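Local coordinates for calcium uptake protein 2, mitochondrial (Homo sapiens, PDB 6AGH) that probably senses calcium in mitochondria through EF-hands and, in dimers of MICU proteins, helps control calcium influx through the mitochondrial calcium uniporter, at residues 136-141 against 174-179; 101-106 against 140-145; 73-78 against 94-99; 37-42 against 66-71. All blocks are in the same frame, centred on the assembly; numbering follows the deposited sequence.

Contact 1. Residues 136-141 against 174-179; sequences REFFKL and TLQMRF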
loop_
_atom_site.group_PDB
_atom_site.type_symbol
_atom_site.label_atom_id
_atom_site.label_comp_id
_atom_site.label_asym_id
_atom_site.label_seq_id
_atom_site.Cartn_x
_atom_site.Cartn_y
_atom_site.Cartn_z
ATOM N N ARG A 136 26.736 -13.164 -2.043
ATOM C CA ARG A 136 27.159 -12.331 -0.923
ATOM C C ARG A 136 26.066 -11.352 -0.500
ATOM O O ARG A 136 25.785 -11.217 0.700
ATOM C CB ARG A 136 28.459 -11.610 -1.271
ATOM C CG ARG A 136 29.588 -12.581 -1.588
ATOM C CD ARG A 136 30.893 -12.186 -0.914
ATOM N NE ARG A 136 32.048 -12.505 -1.750
ATOM C CZ ARG A 136 33.256 -11.974 -1.596
ATOM N NH1 ARG A 136 33.478 -11.091 -0.632
ATOM N NH2 ARG A 136 34.244 -12.326 -2.408
ATOM N N GLU A 137 25.417 -10.677 -1.457
ATOM C CA GLU A 137 24.335 -9.775 -1.075
ATOM C C GLU A 137 23.107 -10.510 -0.552
ATOM O O GLU A 137 22.291 -9.897 0.140
ATOM C CB GLU A 137 23.922 -8.875 -2.239
ATOM C CG GLU A 137 25.007 -7.929 -2.709
ATOM C CD GLU A 137 25.711 -8.449 -3.932
ATOM O OE1 GLU A 137 25.021 -8.626 -4.951
ATOM O OE2 GLU A 137 26.937 -8.693 -3.871
ATOM N N PHE A 138 22.944 -11.793 -0.884
ATOM C CA PHE A 138 21.911 -12.603 -0.245
ATOM C C PHE A 138 22.249 -12.818 1.228
ATOM O O PHE A 138 21.385 -12.655 2.107
ATOM C CB PHE A 138 21.765 -13.919 -1.029
ATOM C CG PHE A 138 20.873 -14.956 -0.389
ATOM C CD1 PHE A 138 19.555 -14.668 -0.080
ATOM C CD2 PHE A 138 21.328 -16.255 -0.204
ATOM C CE1 PHE A 138 18.729 -15.632 0.478
ATOM C CE2 PHE A 138 20.508 -17.228 0.346
ATOM C CZ PHE A 138 19.206 -16.915 0.691
ATOM N N PHE A 139 23.532 -13.073 1.519
ATOM C CA PHE A 139 23.989 -13.097 2.909
ATOM C C PHE A 139 23.679 -11.784 3.616
ATOM O O PHE A 139 23.152 -11.778 4.738
ATOM C CB PHE A 139 25.492 -13.373 2.974
ATOM C CG PHE A 139 25.883 -14.751 2.553
ATOM C CD1 PHE A 139 24.973 -15.791 2.609
ATOM C CD2 PHE A 139 27.172 -15.012 2.128
ATOM C CE1 PHE A 139 25.339 -17.061 2.231
ATOM C CE2 PHE A 139 27.543 -16.277 1.751
ATOM C CZ PHE A 139 26.628 -17.305 1.805
ATOM N N LYS A 140 24.002 -10.654 2.971
ATOM C CA LYS A 140 23.777 -9.363 3.614
ATOM C C LYS A 140 22.286 -9.058 3.766
ATOM O O LYS A 140 21.887 -8.417 4.743
ATOM C CB LYS A 140 24.489 -8.251 2.842
ATOM C CG LYS A 140 25.908 -8.581 2.340
ATOM C CD LYS A 140 26.766 -9.382 3.320
ATOM C CE LYS A 140 28.210 -9.432 2.831
ATOM N NZ LYS A 140 28.346 -10.602 1.919
ATOM N N LEU A 141 21.445 -9.525 2.842
ATOM C CA LEU A 141 20.004 -9.397 3.041
ATOM C C LEU A 141 19.554 -10.138 4.296
ATOM O O LEU A 141 18.709 -9.630 5.050
ATOM C CB LEU A 141 19.248 -9.909 1.812
ATOM C CG LEU A 141 17.747 -9.626 1.753
ATOM C CD1 LEU A 141 17.459 -8.216 2.224
ATOM C CD2 LEU A 141 17.227 -9.846 0.339
ATOM N N THR A 174 20.561 -25.229 1.402
ATOM C CA THR A 174 19.632 -25.503 0.311
ATOM C C THR A 174 19.346 -24.246 -0.497
ATOM O O THR A 174 19.323 -24.289 -1.731
ATOM C CB THR A 174 18.332 -26.092 0.855
ATOM O OG1 THR A 174 18.618 -27.273 1.611
ATOM C CG2 THR A 174 17.384 -26.433 -0.286
ATOM N N LEU A 175 19.115 -23.118 0.178
ATOM C CA LEU A 175 18.769 -21.894 -0.537
ATOM C C LEU A 175 19.938 -21.390 -1.377
ATOM O O LEU A 175 19.736 -20.866 -2.478
ATOM C CB LEU A 175 18.308 -20.818 0.447
ATOM C CG LEU A 175 16.995 -21.111 1.178
ATOM C CD1 LEU A 175 16.612 -19.949 2.085
ATOM C CD2 LEU A 175 15.883 -21.432 0.189
ATOM N N GLN A 176 21.166 -21.527 -0.871
ATOM C CA GLN A 176 22.331 -21.125 -1.653
ATOM C C GLN A 176 22.478 -21.979 -2.910
ATOM O O GLN A 176 22.742 -21.453 -3.998
ATOM C CB GLN A 176 23.590 -21.202 -0.792
ATOM C CG GLN A 176 23.580 -20.246 0.393
ATOM C CD GLN A 176 24.748 -20.470 1.336
ATOM O OE1 GLN A 176 25.818 -20.918 0.923
ATOM N NE2 GLN A 176 24.545 -20.161 2.613
ATOM N N MET A 177 22.296 -23.298 -2.783
ATOM C CA MET A 177 22.396 -24.173 -3.950
ATOM C C MET A 177 21.231 -23.974 -4.910
ATOM O O MET A 177 21.369 -24.237 -6.110
ATOM C CB MET A 177 22.435 -25.643 -3.534
ATOM C CG MET A 177 23.686 -26.145 -2.859
ATOM S SD MET A 177 23.557 -27.940 -2.662
ATOM C CE MET A 177 24.451 -28.214 -1.136
ATOM N N ARG A 178 20.068 -23.572 -4.396
ATOM C CA ARG A 178 18.877 -23.432 -5.225
ATOM C C ARG A 178 18.875 -22.118 -5.996
ATOM O O ARG A 178 18.675 -22.104 -7.216
ATOM C CB ARG A 178 17.631 -23.547 -4.350
ATOM C CG ARG A 178 16.405 -22.874 -4.918
ATOM C CD ARG A 178 15.816 -23.664 -6.067
ATOM N NE ARG A 178 14.359 -23.673 -6.013
ATOM C CZ ARG A 178 13.573 -23.590 -7.079
ATOM N NH1 ARG A 178 14.105 -23.486 -8.289
ATOM N NH2 ARG A 178 12.256 -23.608 -6.937
ATOM N N PHE A 179 19.130 -21.007 -5.304
ATOM C CA PHE A 179 19.168 -19.712 -5.970
ATOM C C PHE A 179 20.456 -19.569 -6.766
ATOM O O PHE A 179 20.426 -19.210 -7.948
ATOM C CB PHE A 179 19.052 -18.578 -4.953
ATOM C CG PHE A 179 17.783 -18.597 -4.176
ATOM C CD1 PHE A 179 16.640 -19.157 -4.717
ATOM C CD2 PHE A 179 17.732 -18.062 -2.903
ATOM C CE1 PHE A 179 15.468 -19.186 -4.004
ATOM C CE2 PHE A 179 16.563 -18.084 -2.182
ATOM C CZ PHE A 179 15.427 -18.648 -2.732
#
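Phe138 presents one face of its ring to the edge of Phe179, an edge-to-face pair whose planes stand 79° apart and whose centroids are separated by 5.6 Å. Phe179 CD2 sits over that face toward the ring's rim, 4.1 Å from Phe138 CZ. The same ring atom also touches Leu175, with Phe138 CZ 4.0 Å from Leu175 CB. Phe138 gets there because its CG lies anti to the backbone N (chi1 172°), which carries the ring straight across toward helix 174-179. The next residue, Phe139, meets the extended chain of Gln176 at its ring edge: Phe139 CE1 is 3.6 Å from Gln176 CD, which lies in the plane of the ring, and the amide is turned steeply against it. No hydrogen bond joins the two segments. The polar end of Gln176 instead makes a weak hydrogen bond through NE2 to Glu103 OE1. Further out, Phe106 and Phe196 extend the aromatic cluster by edge-to-face pairs with Phe138 and Phe179 respectively. The segment axes approach only to 11.7 Å at 139°, a spacing consistent with large aromatic side chains bridging the helices. Helices 135-147 and 190-212 each follow one strand of the small antiparallel pair 132-133 and 188-189, a topology consistent with two EF-hands paired through their loops.

Contact 2. Residues 101-106 against 140-145; sequences YTEYLF and KLQKII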
loop_
_atom_site.group_PDB
_atom_site.type_symbol
_atom_site.label_atom_id
_atom_site.label_comp_id
_atom_site.label_asym_id
_atom_site.label_seq_id
_atom_site.Cartn_x
_atom_site.Cartn_y
_atom_site.Cartn_z
ATOM N N TYR A 101 19.773 -20.456 10.490
ATOM C CA TYR A 101 18.828 -19.641 11.244
ATOM C C TYR A 101 18.442 -18.375 10.480
ATOM O O TYR A 101 17.251 -18.048 10.371
ATOM C CB TYR A 101 19.423 -19.296 12.610
ATOM C CG TYR A 101 18.617 -18.293 13.391
ATOM C CD1 TYR A 101 17.360 -18.618 13.880
ATOM C CD2 TYR A 101 19.118 -17.024 13.656
ATOM C CE1 TYR A 101 16.619 -17.707 14.598
ATOM C CE2 TYR A 101 18.383 -16.106 14.378
ATOM C CZ TYR A 101 17.135 -16.454 14.846
ATOM O OH TYR A 101 16.399 -15.542 15.564
ATOM N N THR A 102 19.432 -17.663 9.928
ATOM C CA THR A 102 19.143 -16.482 9.115
ATOM C C THR A 102 18.251 -16.824 7.927
ATOM O O THR A 102 17.347 -16.055 7.584
ATOM C CB THR A 102 20.440 -15.831 8.641
ATOM O OG1 THR A 102 21.331 -16.834 8.138
ATOM C CG2 THR A 102 21.115 -15.103 9.794
ATOM N N GLU A 103 18.503 -17.961 7.271
ATOM C CA GLU A 103 17.625 -18.368 6.180
ATOM C C GLU A 103 16.231 -18.712 6.681
ATOM O O GLU A 103 15.258 -18.595 5.928
ATOM C CB GLU A 103 18.220 -19.552 5.416
ATOM C CG GLU A 103 19.628 -19.324 4.911
ATOM C CD GLU A 103 20.118 -20.462 4.043
ATOM O OE1 GLU A 103 21.136 -20.281 3.342
ATOM O OE2 GLU A 103 19.490 -21.540 4.061
ATOM N N TYR A 104 16.109 -19.117 7.945
ATOM C CA TYR A 104 14.796 -19.437 8.494
ATOM C C TYR A 104 14.001 -18.171 8.793
ATOM O O TYR A 104 12.792 -18.119 8.537
ATOM C CB TYR A 104 14.958 -20.304 9.745
ATOM C CG TYR A 104 13.811 -20.245 10.730
ATOM C CD1 TYR A 104 12.657 -20.991 10.531
ATOM C CD2 TYR A 104 13.896 -19.462 11.875
ATOM C CE1 TYR A 104 11.614 -20.948 11.438
ATOM C CE2 TYR A 104 12.859 -19.412 12.787
ATOM C CZ TYR A 104 11.722 -20.156 12.564
ATOM O OH TYR A 104 10.689 -20.107 13.472
ATOM N N LEU A 105 14.662 -17.134 9.315
ATOM C CA LEU A 105 13.995 -15.841 9.444
ATOM C C LEU A 105 13.657 -15.267 8.074
ATOM O O LEU A 105 12.602 -14.648 7.892
ATOM C CB LEU A 105 14.875 -14.862 10.222
ATOM C CG LEU A 105 15.377 -15.273 11.605
ATOM C CD1 LEU A 105 16.342 -14.225 12.144
ATOM C CD2 LEU A 105 14.213 -15.481 12.561
ATOM N N PHE A 106 14.556 -15.456 7.106
ATOM C CA PHE A 106 14.308 -15.049 5.727
ATOM C C PHE A 106 13.020 -15.672 5.190
ATOM O O PHE A 106 12.121 -14.966 4.710
ATOM C CB PHE A 106 15.523 -15.439 4.882
ATOM C CG PHE A 106 15.375 -15.169 3.419
ATOM C CD1 PHE A 106 15.599 -13.902 2.912
ATOM C CD2 PHE A 106 15.060 -16.192 2.542
ATOM C CE1 PHE A 106 15.482 -13.653 1.563
ATOM C CE2 PHE A 106 14.941 -15.950 1.191
ATOM C CZ PHE A 106 15.154 -14.679 0.702
ATOM N N LYS A 140 24.002 -10.654 2.971
ATOM C CA LYS A 140 23.777 -9.363 3.614
ATOM C C LYS A 140 22.286 -9.058 3.766
ATOM O O LYS A 140 21.887 -8.417 4.743
ATOM C CB LYS A 140 24.489 -8.251 2.842
ATOM C CG LYS A 140 25.908 -8.581 2.340
ATOM C CD LYS A 140 26.766 -9.382 3.320
ATOM C CE LYS A 140 28.210 -9.432 2.831
ATOM N NZ LYS A 140 28.346 -10.602 1.919
ATOM N N LEU A 141 21.445 -9.525 2.842
ATOM C CA LEU A 141 20.004 -9.397 3.041
ATOM C C LEU A 141 19.554 -10.138 4.296
ATOM O O LEU A 141 18.709 -9.630 5.050
ATOM C CB LEU A 141 19.248 -9.909 1.812
ATOM C CG LEU A 141 17.747 -9.626 1.753
ATOM C CD1 LEU A 141 17.459 -8.216 2.224
ATOM C CD2 LEU A 141 17.227 -9.846 0.339
ATOM N N GLN A 142 20.106 -11.339 4.547
ATOM C CA GLN A 142 19.690 -12.061 5.753
ATOM C C GLN A 142 20.299 -11.468 7.014
ATOM O O GLN A 142 19.805 -11.714 8.118
ATOM C CB GLN A 142 20.079 -13.532 5.701
ATOM C CG GLN A 142 19.951 -14.218 4.370
ATOM C CD GLN A 142 20.706 -15.535 4.355
ATOM O OE1 GLN A 142 20.900 -16.161 5.407
ATOM N NE2 GLN A 142 21.117 -15.977 3.164
ATOM N N LYS A 143 21.435 -10.794 6.897
ATOM C CA LYS A 143 21.949 -10.077 8.056
ATOM C C LYS A 143 21.060 -8.892 8.387
ATOM O O LYS A 143 20.768 -8.638 9.562
ATOM C CB LYS A 143 23.403 -9.640 7.832
ATOM C CG LYS A 143 24.355 -10.796 7.553
ATOM C CD LYS A 143 25.804 -10.351 7.721
ATOM C CE LYS A 143 26.791 -11.346 7.116
ATOM N NZ LYS A 143 27.874 -11.697 8.090
ATOM N N ILE A 144 20.592 -8.171 7.365
ATOM C CA ILE A 144 19.745 -7.005 7.606
ATOM C C ILE A 144 18.406 -7.430 8.194
ATOM O O ILE A 144 17.933 -6.853 9.181
ATOM C CB ILE A 144 19.558 -6.189 6.314
ATOM C CG1 ILE A 144 20.913 -5.754 5.753
ATOM C CG2 ILE A 144 18.660 -4.983 6.561
ATOM C CD1 ILE A 144 20.845 -5.213 4.340
ATOM N N ILE A 145 17.774 -8.450 7.604
ATOM C CA ILE A 145 16.533 -8.957 8.182
ATOM C C ILE A 145 16.795 -9.572 9.554
ATOM O O ILE A 145 15.950 -9.483 10.456
ATOM C CB ILE A 145 15.877 -9.966 7.219
ATOM C CG1 ILE A 145 15.219 -9.237 6.047
ATOM C CG2 ILE A 145 14.847 -10.826 7.935
ATOM C CD1 ILE A 145 15.101 -10.083 4.800
#
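Thr102 and Gln142 meet through two side-chain settings: the threonine hydroxyl lies between its backbone N and carbonyl carbon (chi1 46°), and the glutamine has CG beside its backbone N with the chain extended beyond. Thr102 OG1 thereby donates to Gln142 OE1 at 2.8 Å. The hydroxyl approaches almost head-on to the amide carbonyl, the C=O...donor angle being 163°. The side chains cross at about a right angle, and Gln142 CB packs 3.7 Å from Thr102 CB, so aliphatic contact accompanies the polar one. The next residue, Glu103, adds its CG methylene, 3.4 Å from Gln142 OE1. A leucine in place of Gln142 would probably leave the Thr102 hydroxyl without this acceptor and lose the one hydrogen bond that ties the two segments together. The segment axes cross at 73° with a closest approach of 9.0 Å, a steep crossing of helices 101-112 and 135-147, consistent with the helix-loop-helix build of EF-hands. The latter helix follows a stretch with a typical EF-hand loop sequence, and Glu137 near its start probably belongs to that loop. Farther along, apolar groups take over. Leu141 CD2 comes to the edge of the Phe106 ring, 4.4 Å from CE1, while Ile145 CD1 approaches the same ring obliquely at 4.3 Å from Phe106 CD1. Ile145 also packs on Phe118 of helix 116-125, and Leu141 touches Met278 of the second subunit.

Contact 3. Residues 73-78 against 94-99; sequences IEDTLS and GDKGLI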
loop_
_atom_site.group_PDB
_atom_site.type_symbol
_atom_site.label_atom_id
_atom_site.label_comp_id
_atom_site.label_asym_id
_atom_site.label_seq_id
_atom_site.Cartn_x
_atom_site.Cartn_y
_atom_site.Cartn_z
ATOM N N ILE A 73 25.396 -33.344 3.728
ATOM C CA ILE A 73 25.586 -32.328 2.697
ATOM C C ILE A 73 25.366 -32.937 1.316
ATOM O O ILE A 73 24.687 -32.341 0.463
ATOM C CB ILE A 73 26.953 -31.628 2.821
ATOM C CG1 ILE A 73 28.087 -32.641 2.939
ATOM C CG2 ILE A 73 26.939 -30.655 4.010
ATOM C CD1 ILE A 73 29.311 -32.239 2.180
ATOM N N GLU A 74 25.918 -34.137 1.066
ATOM C CA GLU A 74 25.647 -34.770 -0.223
ATOM C C GLU A 74 24.151 -35.034 -0.410
ATOM O O GLU A 74 23.634 -34.942 -1.534
ATOM C CB GLU A 74 26.439 -36.071 -0.346
ATOM N N ASP A 75 23.433 -35.332 0.680
ATOM C CA ASP A 75 21.978 -35.436 0.609
ATOM C C ASP A 75 21.332 -34.096 0.279
ATOM O O ASP A 75 20.329 -34.053 -0.444
ATOM C CB ASP A 75 21.423 -35.976 1.926
ATOM C CG ASP A 75 21.415 -37.492 1.979
ATOM O OD1 ASP A 75 21.649 -38.128 0.930
ATOM O OD2 ASP A 75 21.174 -38.047 3.072
ATOM N N THR A 76 21.900 -32.997 0.783
ATOM C CA THR A 76 21.400 -31.672 0.429
ATOM C C THR A 76 21.521 -31.439 -1.069
ATOM O O THR A 76 20.632 -30.842 -1.690
ATOM C CB THR A 76 22.165 -30.593 1.199
ATOM O OG1 THR A 76 22.057 -30.837 2.605
ATOM C CG2 THR A 76 21.601 -29.213 0.888
ATOM N N LEU A 77 22.624 -31.895 -1.665
ATOM C CA LEU A 77 22.789 -31.756 -3.109
ATOM C C LEU A 77 21.766 -32.605 -3.858
ATOM O O LEU A 77 21.031 -32.101 -4.717
ATOM C CB LEU A 77 24.211 -32.151 -3.511
ATOM C CG LEU A 77 24.873 -31.418 -4.692
ATOM C CD1 LEU A 77 26.289 -31.964 -4.904
ATOM C CD2 LEU A 77 24.061 -31.389 -6.032
ATOM N N SER A 78 21.676 -33.891 -3.509
ATOM C CA SER A 78 20.787 -34.803 -4.226
ATOM C C SER A 78 19.325 -34.365 -4.146
ATOM O O SER A 78 18.602 -34.417 -5.148
ATOM C CB SER A 78 20.958 -36.220 -3.671
ATOM O OG SER A 78 20.120 -37.160 -4.326
ATOM N N GLY A 94 11.933 -33.281 1.599
ATOM C CA GLY A 94 11.879 -34.170 2.745
ATOM C C GLY A 94 12.953 -33.815 3.751
ATOM O O GLY A 94 13.011 -32.690 4.263
ATOM N N ASP A 95 13.826 -34.776 4.041
ATOM C CA ASP A 95 14.920 -34.578 4.981
ATOM C C ASP A 95 16.243 -34.215 4.312
ATOM O O ASP A 95 17.247 -34.045 5.010
ATOM C CB ASP A 95 15.098 -35.815 5.867
ATOM C CG ASP A 95 14.084 -35.864 6.997
ATOM O OD1 ASP A 95 14.027 -34.891 7.783
ATOM O OD2 ASP A 95 13.354 -36.873 7.108
ATOM N N LYS A 96 16.273 -34.102 2.985
ATOM C CA LYS A 96 17.505 -33.813 2.248
ATOM C C LYS A 96 17.600 -32.311 2.013
ATOM O O LYS A 96 17.145 -31.788 0.996
ATOM C CB LYS A 96 17.542 -34.586 0.938
ATOM C CG LYS A 96 17.530 -36.093 1.097
ATOM C CD LYS A 96 17.479 -36.777 -0.264
ATOM C CE LYS A 96 17.663 -38.287 -0.151
ATOM N NZ LYS A 96 17.468 -38.972 -1.463
ATOM N N GLY A 97 18.201 -31.608 2.966
ATOM C CA GLY A 97 18.383 -30.174 2.843
ATOM C C GLY A 97 18.816 -29.577 4.161
ATOM O O GLY A 97 18.720 -30.202 5.220
ATOM N N LEU A 98 19.299 -28.336 4.079
ATOM C CA LEU A 98 19.670 -27.584 5.270
ATOM C C LEU A 98 19.198 -26.146 5.164
ATOM O O LEU A 98 19.131 -25.569 4.077
ATOM C CB LEU A 98 21.185 -27.579 5.496
ATOM C CG LEU A 98 21.916 -28.913 5.565
ATOM C CD1 LEU A 98 23.395 -28.716 5.269
ATOM C CD2 LEU A 98 21.721 -29.492 6.938
ATOM N N ILE A 99 18.884 -25.569 6.323
ATOM C CA ILE A 99 18.388 -24.202 6.436
ATOM C C ILE A 99 19.013 -23.615 7.693
ATOM O O ILE A 99 18.734 -24.086 8.803
ATOM C CB ILE A 99 16.856 -24.129 6.507
ATOM C CG1 ILE A 99 16.246 -24.389 5.128
ATOM C CG2 ILE A 99 16.403 -22.771 7.037
ATOM C CD1 ILE A 99 14.898 -25.071 5.180
#
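Thr76 stands against Gly97 and Leu98 with its two branches doing different work. Its chi1 of -57° places OG1 beside the backbone N and CG2 anti to it. OG1 comes 3.5 Å from Leu98 CG, but its polar partner lies one turn back, where it hydrogen-bonds to Asp72 O. The methyl CG2 rests 3.9 Å from Gly97 CA. The backbones are close here, the CA atoms of Thr76 and Gly97 being 4.1 Å apart. Leu98 crosses Thr76 at about a right angle; with CG beside its backbone N (chi1 -55°), it brings CD1 to 4.2 Å from Ile73 CG2. Lys96 is fully extended beyond CG and crosses the Asp75 side chain obliquely, with its CB 3.2 Å from Asp75 O and its CG 4.0 Å from Asp75 CB. Asp75 and Lys96 carry opposite charges, yet OD1 and NZ remain 4.9 Å apart, so any attraction is likely to act at a distance and not as a salt bridge. No hydrogen bond crosses between the segments. The loop is instead tied outward, Leu98 N donating to Thr174 OG1, while Met177 packs on Thr76. From Lys96 onward the loop runs extended across helix 70-81. Between helices 89-93 and 101-112, the spacing of Gly97, Ile99 and Glu103 matches the sixth, eighth and twelfth positions of an EF-hand loop, consistent with an EF-hand-like unit.

Contact 4. Residues 37-42 against 66-71; sequences LEHEGE and KKLTKK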
loop_
_atom_site.group_PDB
_atom_site.type_symbol
_atom_site.label_atom_id
_atom_site.label_comp_id
_atom_site.label_asym_id
_atom_site.label_seq_id
_atom_site.Cartn_x
_atom_site.Cartn_y
_atom_site.Cartn_z
ATOM N N LEU A 37 19.563 -30.671 13.198
ATOM C CA LEU A 37 20.989 -30.820 12.964
ATOM C C LEU A 37 21.769 -29.762 13.734
ATOM O O LEU A 37 21.227 -28.738 14.158
ATOM C CB LEU A 37 21.324 -30.755 11.467
ATOM C CG LEU A 37 20.683 -31.860 10.621
ATOM C CD1 LEU A 37 21.391 -32.006 9.293
ATOM C CD2 LEU A 37 20.702 -33.184 11.357
ATOM N N GLU A 38 23.049 -30.065 13.945
ATOM C CA GLU A 38 24.022 -29.201 14.604
ATOM C C GLU A 38 25.399 -29.423 14.054
ATOM O O GLU A 38 25.733 -30.491 13.667
ATOM C CB GLU A 38 24.028 -29.399 16.095
ATOM C CG GLU A 38 25.184 -28.742 16.806
ATOM C CD GLU A 38 26.202 -29.741 17.328
ATOM O OE1 GLU A 38 25.783 -30.767 17.877
ATOM O OE2 GLU A 38 27.419 -29.508 17.222
ATOM N N HIS A 39 26.176 -28.369 13.988
ATOM C CA HIS A 39 27.541 -28.450 13.535
ATOM C C HIS A 39 28.361 -27.276 13.979
ATOM O O HIS A 39 28.137 -26.180 13.545
ATOM C CB HIS A 39 27.605 -28.573 12.040
ATOM C CG HIS A 39 28.982 -28.432 11.476
ATOM N ND1 HIS A 39 29.699 -27.276 11.606
ATOM C CD2 HIS A 39 29.754 -29.277 10.762
ATOM C CE1 HIS A 39 30.859 -27.417 11.002
ATOM N NE2 HIS A 39 30.914 -28.618 10.473
ATOM N N GLU A 40 29.356 -27.523 14.784
ATOM C CA GLU A 40 30.223 -26.477 15.228
ATOM C C GLU A 40 29.497 -25.583 16.140
ATOM O O GLU A 40 29.980 -24.534 16.428
ATOM C CB GLU A 40 30.732 -25.655 14.069
ATOM C CG GLU A 40 31.629 -26.387 13.083
ATOM C CD GLU A 40 32.880 -27.001 13.698
ATOM O OE1 GLU A 40 33.494 -26.359 14.569
ATOM O OE2 GLU A 40 33.272 -28.112 13.301
ATOM N N GLY A 41 28.356 -26.001 16.632
ATOM C CA GLY A 41 27.596 -25.171 17.533
ATOM C C GLY A 41 26.472 -24.322 16.977
ATOM O O GLY A 41 25.816 -23.638 17.737
ATOM N N GLU A 42 26.234 -24.354 15.678
ATOM C CA GLU A 42 25.114 -23.624 15.137
ATOM C C GLU A 42 24.202 -24.655 14.511
ATOM O O GLU A 42 24.593 -25.416 13.680
ATOM C CB GLU A 42 25.527 -22.491 14.206
ATOM C CG GLU A 42 25.873 -21.186 14.931
ATOM C CD GLU A 42 24.675 -20.379 15.451
ATOM O OE1 GLU A 42 23.703 -20.196 14.716
ATOM O OE2 GLU A 42 24.697 -19.888 16.594
ATOM N N LYS A 66 21.289 -34.706 16.303
ATOM C CA LYS A 66 22.483 -35.327 15.750
ATOM C C LYS A 66 23.335 -34.286 15.034
ATOM O O LYS A 66 22.830 -33.287 14.514
ATOM C CB LYS A 66 22.116 -36.463 14.793
ATOM C CG LYS A 66 21.556 -36.017 13.451
ATOM C CD LYS A 66 21.608 -37.150 12.434
ATOM C CE LYS A 66 20.846 -36.800 11.166
ATOM N NZ LYS A 66 21.046 -37.817 10.095
ATOM N N LYS A 67 24.643 -34.519 15.020
ATOM C CA LYS A 67 25.573 -33.582 14.412
ATOM C C LYS A 67 25.689 -33.821 12.911
ATOM O O LYS A 67 25.494 -34.935 12.417
ATOM C CB LYS A 67 26.952 -33.654 15.073
ATOM C CG LYS A 67 27.033 -33.186 16.514
ATOM C CD LYS A 67 28.461 -33.338 17.049
ATOM C CE LYS A 67 28.604 -32.855 18.497
ATOM N NZ LYS A 67 29.986 -33.020 19.041
ATOM N N LEU A 68 25.999 -32.747 12.186
ATOM C CA LEU A 68 26.023 -32.789 10.731
ATOM C C LEU A 68 27.221 -33.578 10.215
ATOM O O LEU A 68 28.333 -33.481 10.744
ATOM C CB LEU A 68 26.040 -31.365 10.168
ATOM C CG LEU A 68 26.273 -31.119 8.675
ATOM C CD1 LEU A 68 25.104 -31.613 7.841
ATOM C CD2 LEU A 68 26.502 -29.629 8.440
ATOM N N THR A 69 26.978 -34.362 9.165
ATOM C CA THR A 69 27.964 -35.226 8.534
ATOM C C THR A 69 28.010 -34.915 7.044
ATOM O O THR A 69 27.202 -34.143 6.521
ATOM C CB THR A 69 27.633 -36.711 8.745
ATOM O OG1 THR A 69 26.506 -37.065 7.934
ATOM C CG2 THR A 69 27.305 -36.991 10.204
ATOM N N LYS A 70 28.962 -35.544 6.348
ATOM C CA LYS A 70 29.146 -35.276 4.924
ATOM C C LYS A 70 28.126 -36.017 4.062
ATOM O O LYS A 70 27.843 -35.599 2.924
ATOM C CB LYS A 70 30.573 -35.636 4.508
ATOM C CG LYS A 70 31.660 -35.071 5.433
ATOM C CD LYS A 70 31.431 -33.596 5.757
ATOM C CE LYS A 70 31.936 -33.252 7.154
ATOM N NZ LYS A 70 31.100 -32.209 7.819
ATOM N N LYS A 71 27.554 -37.102 4.584
ATOM C CA LYS A 71 26.432 -37.714 3.888
ATOM C C LYS A 71 25.223 -36.785 3.884
ATOM O O LYS A 71 24.395 -36.845 2.967
ATOM C CB LYS A 71 26.096 -39.057 4.535
ATOM C CG LYS A 71 24.983 -39.844 3.862
ATOM C CD LYS A 71 24.780 -41.167 4.561
ATOM C CE LYS A 71 23.653 -41.919 3.889
ATOM N NZ LYS A 71 23.395 -43.234 4.523
#
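Glu38 is joined to segment 66-71 through both its N-H and its carbonyl: Leu68 N donates to Glu38 O at 2.7 Å, while Glu38 N to Lys66 O is weak, at 3.3 Å and bent to 129°. This loosely bonded parallel pairing belongs to a small mixed sheet in which 37-39 lies between 66-67 and 42-44, a type I' turn from His39 to Glu42 closing the β-hairpin with the latter. Glu38 and Lys67 lie side by side on one face. With CG anti to the backbone N (chi1 169°) and the chain bent at the next bond, the carboxylate lies along the lysine methylenes, its CD 3.6 Å from Lys67 CG, while OE2 stays 4.7 Å from Lys67 NZ. Replacing Glu38 by an alanine is likely to leave the Lys67 chain without the carboxylate that lies along it. On the other face Leu37 runs beside Lys66, and Leu37 CD1 meets Leu68 CD1 at 4.0 Å. Leu98 packs on both leucines. His39 approaches Leu68 obliquely, its CB 3.7 Å from Leu68 CB.

In the fold
Along the chain the order is contact 4, contact 3, then contact 2 and contact 1, which share Lys140 and Leu141 on helix 135-147. The centres of contacts 1 and 2 are about 9 Å apart, those of contacts 3 and 4 about 12 Å. Contacts 3 and 4 both use helix 70-81 and touch through Leu98. Contact 1 touches both contact 2 and contact 3, which also meet each other at Tyr104 and Ile99. Contact 4 stays about 20 Å from contacts 1 and 2, centre to centre. Together they run from the peripheral sheet to helices that probably belong to the EF-hands; helix 135-147 touches the second subunit, consistent with a dimer linking calcium sensing to assembly.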